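PDB 6OUX: threonine phosphate decarboxylase-like enzyme from Sulfurospirillum multivorans, which catalyses the pyridoxal phosphate-dependent decarboxylation of L-serine O-phosphate to ethanolamine O-phosphate, the precursor of the linker between corrin ring and nucleotide loop in norcobamides. Local coordinates for residues I337-S340 with F341-A345; L314-E317 with N318-V321. One frame throughout, in Å; residues are numbered along the deposited sequence.

Contact 2 precedes contact 1 in the chain: 314-321 leads from helix 289-314 into edge strand 320-321, whereas 337-345 follows strand 328-332 and opens helix 339-350. Their centres are 16 Å apart and their nearest atoms about 7 Å, so the two do not touch. They are joined instead through the C-terminal end of the chain, since L385 of helix 375-388 meets V342 and I316, and L389 just beyond it meets V342 and V319. Neither contact forms the substrate site. The side chain of I343 lies about 7 Å from that of R355 and about 9 Å from that of R369, both phosphoserine-binding residues, and V321 about 10 Å from R369.

Contact 1 (I337-S340 with F341-A345); sequences IKAS and FVISA
The N-terminal turn of helix 339-350, with K338 at the N-cap, draws I337-S340 and F341-A345 together. K338 O takes weak bonds from F341 N and from V342 N (3.4 Å for the latter), while A339 N is hydrogen-bonded to E366. Beyond it the helix is regular, the I343 N to A339 O bond being short at 2.8 Å and nearly straight at 172°. S340 O is gripped twice, by S344 N at 2.9 Å and by S344 OG at 3.0 Å, which arrive from opposite faces of the carbonyl plane. With chi1 at -64°, OG sits beside its own backbone N and folds back toward the preceding turn. With an alanine here, S340 O would probably keep the S344 amide alone of its two strong donors, and T14 would lose its hydrogen bond to the hydroxyl. Ahead of the helix, the CG2 branch of I337 lies 3.7 Å from CG2 of V342, their side chains crossing at about a right angle, and 3.9 Å from CD2 of the F341 ring. Outside the turn, helix 11-19 meets S340, I343 and S344, helix 375-388 meets F341 and V342, and strand 352-356 lies against A339 and I343.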
loop_
_atom_site.group_PDB
_atom_site.type_symbol
_atom_site.label_atom_id
_atom_site.label_comp_id
_atom_site.label_asym_id
_atom_site.label_seq_id
_atom_site.Cartn_x
_atom_site.Cartn_y
_atom_site.Cartn_z
ATOM N N ILE A 337 -20.858 -29.136 -20.345
ATOM C CA ILE A 337 -21.279 -28.293 -19.206
ATOM C C ILE A 337 -20.379 -27.073 -19.206
ATOM O O ILE A 337 -19.171 -27.246 -19.219
ATOM C CB ILE A 337 -21.108 -29.041 -17.850
ATOM C CG1 ILE A 337 -21.902 -30.357 -17.811
ATOM C CG2 ILE A 337 -21.502 -28.189 -16.677
ATOM C CD1 ILE A 337 -23.409 -30.197 -17.940
ATOM N N LYS A 338 -20.945 -25.865 -19.211
ATOM C CA LYS A 338 -20.163 -24.639 -19.169
ATOM C C LYS A 338 -19.869 -24.281 -17.719
ATOM O O LYS A 338 -20.691 -24.521 -16.856
ATOM C CB LYS A 338 -20.933 -23.437 -19.752
ATOM C CG LYS A 338 -21.175 -23.434 -21.260
ATOM C CD LYS A 338 -19.908 -23.353 -22.067
ATOM C CE LYS A 338 -20.283 -23.462 -23.538
ATOM N NZ LYS A 338 -19.204 -23.079 -24.452
ATOM N N ALA A 339 -18.704 -23.702 -17.461
ATOM C CA ALA A 339 -18.403 -23.140 -16.140
ATOM C C ALA A 339 -19.500 -22.155 -15.719
ATOM O O ALA A 339 -19.886 -22.132 -14.549
ATOM C CB ALA A 339 -17.044 -22.463 -16.123
ATOM N N SER A 340 -19.978 -21.345 -16.646
ATOM C CA SER A 340 -21.061 -20.312 -16.361
ATOM C C SER A 340 -22.359 -20.918 -15.782
ATOM O O SER A 340 -22.934 -20.394 -14.832
ATOM C CB SER A 340 -21.386 -19.452 -17.633
ATOM O OG SER A 340 -21.800 -20.305 -18.730
ATOM N N PHE A 341 -22.755 -22.065 -16.306
ATOM C CA PHE A 341 -23.876 -22.823 -15.799
ATOM C C PHE A 341 -23.663 -23.215 -14.349
ATOM O O PHE A 341 -24.540 -23.021 -13.549
ATOM C CB PHE A 341 -24.082 -24.091 -16.610
ATOM C CG PHE A 341 -25.061 -25.043 -15.995
ATOM C CD1 PHE A 341 -26.445 -24.783 -16.029
ATOM C CD2 PHE A 341 -24.619 -26.200 -15.381
ATOM C CE1 PHE A 341 -27.325 -25.656 -15.411
ATOM C CE2 PHE A 341 -25.504 -27.068 -14.771
ATOM C CZ PHE A 341 -26.840 -26.798 -14.776
ATOM N N VAL A 342 -22.487 -23.737 -14.041
ATOM C CA VAL A 342 -22.145 -24.193 -12.708
ATOM C C VAL A 342 -22.028 -23.028 -11.764
ATOM O O VAL A 342 -22.590 -23.061 -10.676
ATOM C CB VAL A 342 -20.908 -25.108 -12.692
ATOM C CG1 VAL A 342 -20.547 -25.562 -11.284
ATOM C CG2 VAL A 342 -21.207 -26.306 -13.512
ATOM N N ILE A 343 -21.332 -21.992 -12.180
ATOM C CA ILE A 343 -21.180 -20.773 -11.356
ATOM C C ILE A 343 -22.501 -20.075 -10.989
ATOM O O ILE A 343 -22.721 -19.703 -9.833
ATOM C CB ILE A 343 -20.165 -19.834 -11.982
ATOM C CG1 ILE A 343 -18.798 -20.500 -11.962
ATOM C CG2 ILE A 343 -20.119 -18.458 -11.301
ATOM C CD1 ILE A 343 -17.795 -19.935 -13.006
ATOM N N SER A 344 -23.421 -19.990 -11.953
ATOM C CA SER A 344 -24.724 -19.423 -11.716
ATOM C C SER A 344 -25.591 -20.286 -10.797
ATOM O O SER A 344 -26.273 -19.770 -9.926
ATOM C CB SER A 344 -25.415 -19.169 -13.055
ATOM O OG SER A 344 -24.705 -18.224 -13.789
ATOM N N ALA A 345 -25.562 -21.588 -10.968
ATOM C CA ALA A 345 -26.350 -22.434 -10.097
ATOM C C ALA A 345 -25.829 -22.419 -8.669
ATOM O O ALA A 345 -26.638 -22.398 -7.715
ATOM C CB ALA A 345 -26.409 -23.865 -10.623
#

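Contact 2 (L314-E317 with N318-V321); sequences LGIE and NVYV
L314-E317 and N318-V321 form the tight connection between helix 289-314 and strand 320-321, where the chain turns back on itself to enter the small mixed sheet. Apolar contacts close the mouth and the middle of the loop. At the mouth, the CD2 methyl of L314 lies 3.9 Å from CG2 of V321, and the two side chains approach obliquely. Deeper in, CG2 of V319 packs 3.8 Å from CB of I316 and 3.6 Å from I316 O; this methyl can do so because it stands between its own backbone N and carbonyl carbon, facing back toward I316. I316 rests on L385 and K386 of helix 375-388, V319 on L389, and V321 on V329 and L331 of the adjoining strand 328-332.

At the bend, the polar contacts are slighter. E317, N318 and V319 make an inverse gamma turn centred on N318, closed by a weak bond of 3.2 Å from V319 N to E317 O with an N-H...O angle of 134°. The E317 chain, extended beyond CG, runs out next to the N318 amide; the carboxylate and amide planes are 20° apart, and OE2 of E317 and OD1 of N318, both acceptors, are 3.7 Å from each other, so these two oxygens make no bond.

A water bridges the two ends of this turn: it lies 3.0 Å from E317 O and 3.0 Å from V319 O and can donate to each, so the E317 carbonyl that takes the weak bond from V319 N also meets the water.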
loop_
_atom_site.group_PDB
_atom_site.type_symbol
_atom_site.label_atom_id
_atom_site.label_comp_id
_atom_site.label_asym_id
_atom_site.label_seq_id
_atom_site.Cartn_x
_atom_site.Cartn_y
_atom_site.Cartn_z
ATOM N N LEU A 314 -13.062 -35.857 -5.400
ATOM C CA LEU A 314 -12.722 -37.003 -6.266
ATOM C C LEU A 314 -13.879 -37.979 -6.351
ATOM O O LEU A 314 -14.012 -38.713 -7.325
ATOM C CB LEU A 314 -11.429 -37.700 -5.807
ATOM C CG LEU A 314 -10.148 -36.987 -6.313
ATOM C CD1 LEU A 314 -8.877 -37.576 -5.716
ATOM C CD2 LEU A 314 -10.069 -37.033 -7.830
ATOM N N GLY A 315 -14.704 -37.968 -5.321
ATOM C CA GLY A 315 -15.911 -38.750 -5.253
ATOM C C GLY A 315 -16.998 -38.341 -6.222
ATOM O O GLY A 315 -17.917 -39.095 -6.401
ATOM N N ILE A 316 -16.914 -37.148 -6.832
ATOM C CA ILE A 316 -17.923 -36.683 -7.761
ATOM C C ILE A 316 -17.595 -37.280 -9.141
ATOM O O ILE A 316 -16.507 -37.065 -9.740
ATOM C CB ILE A 316 -17.975 -35.161 -7.854
ATOM C CG1 ILE A 316 -18.280 -34.544 -6.487
ATOM C CG2 ILE A 316 -19.023 -34.714 -8.852
ATOM C CD1 ILE A 316 -18.251 -33.015 -6.464
ATOM N N GLU A 317 -18.544 -38.014 -9.673
ATOM C CA GLU A 317 -18.260 -38.813 -10.864
ATOM C C GLU A 317 -17.842 -37.967 -12.092
ATOM O O GLU A 317 -16.760 -38.192 -12.636
ATOM C CB GLU A 317 -19.425 -39.741 -11.218
ATOM C CG GLU A 317 -19.126 -40.523 -12.481
ATOM C CD GLU A 317 -20.281 -41.357 -12.981
ATOM O OE1 GLU A 317 -19.993 -42.436 -13.531
ATOM O OE2 GLU A 317 -21.455 -40.938 -12.841
ATOM N N ASN A 318 -18.673 -37.029 -12.533
ATOM C CA ASN A 318 -18.350 -36.275 -13.770
ATOM C C ASN A 318 -17.635 -34.925 -13.470
ATOM O O ASN A 318 -18.170 -33.844 -13.752
ATOM C CB ASN A 318 -19.591 -35.956 -14.659
ATOM C CG ASN A 318 -20.628 -37.054 -14.701
ATOM O OD1 ASN A 318 -20.341 -38.192 -15.092
ATOM N ND2 ASN A 318 -21.872 -36.695 -14.357
ATOM N N VAL A 319 -16.481 -34.973 -12.829
ATOM C CA VAL A 319 -15.559 -33.836 -12.821
ATOM C C VAL A 319 -14.201 -34.468 -12.775
ATOM O O VAL A 319 -14.073 -35.614 -12.329
ATOM C CB VAL A 319 -15.674 -32.889 -11.610
ATOM C CG1 VAL A 319 -16.993 -32.146 -11.635
ATOM C CG2 VAL A 319 -15.485 -33.622 -10.288
ATOM N N TYR A 320 -13.198 -33.724 -13.215
ATOM C CA TYR A 320 -11.822 -34.094 -13.003
ATOM C C TYR A 320 -11.181 -33.054 -12.095
ATOM O O TYR A 320 -11.316 -31.834 -12.354
ATOM C CB TYR A 320 -11.104 -34.173 -14.362
ATOM C CG TYR A 320 -9.708 -34.637 -14.239
ATOM C CD1 TYR A 320 -9.429 -35.979 -14.118
ATOM C CD2 TYR A 320 -8.666 -33.751 -14.163
ATOM C CE1 TYR A 320 -8.116 -36.428 -13.963
ATOM C CE2 TYR A 320 -7.370 -34.175 -14.000
ATOM C CZ TYR A 320 -7.096 -35.514 -13.924
ATOM O OH TYR A 320 -5.805 -35.936 -13.773
ATOM N N VAL A 321 -10.516 -33.533 -11.039
ATOM C CA VAL A 321 -9.887 -32.686 -10.055
ATOM C C VAL A 321 -8.380 -32.695 -10.288
ATOM O O VAL A 321 -7.740 -33.756 -10.228
ATOM C CB VAL A 321 -10.144 -33.178 -8.609
ATOM C CG1 VAL A 321 -9.683 -32.096 -7.644
ATOM C CG2 VAL A 321 -11.600 -33.469 -8.369
HETATM O O HOH W 1 -14.118 -38.394 -11.260
#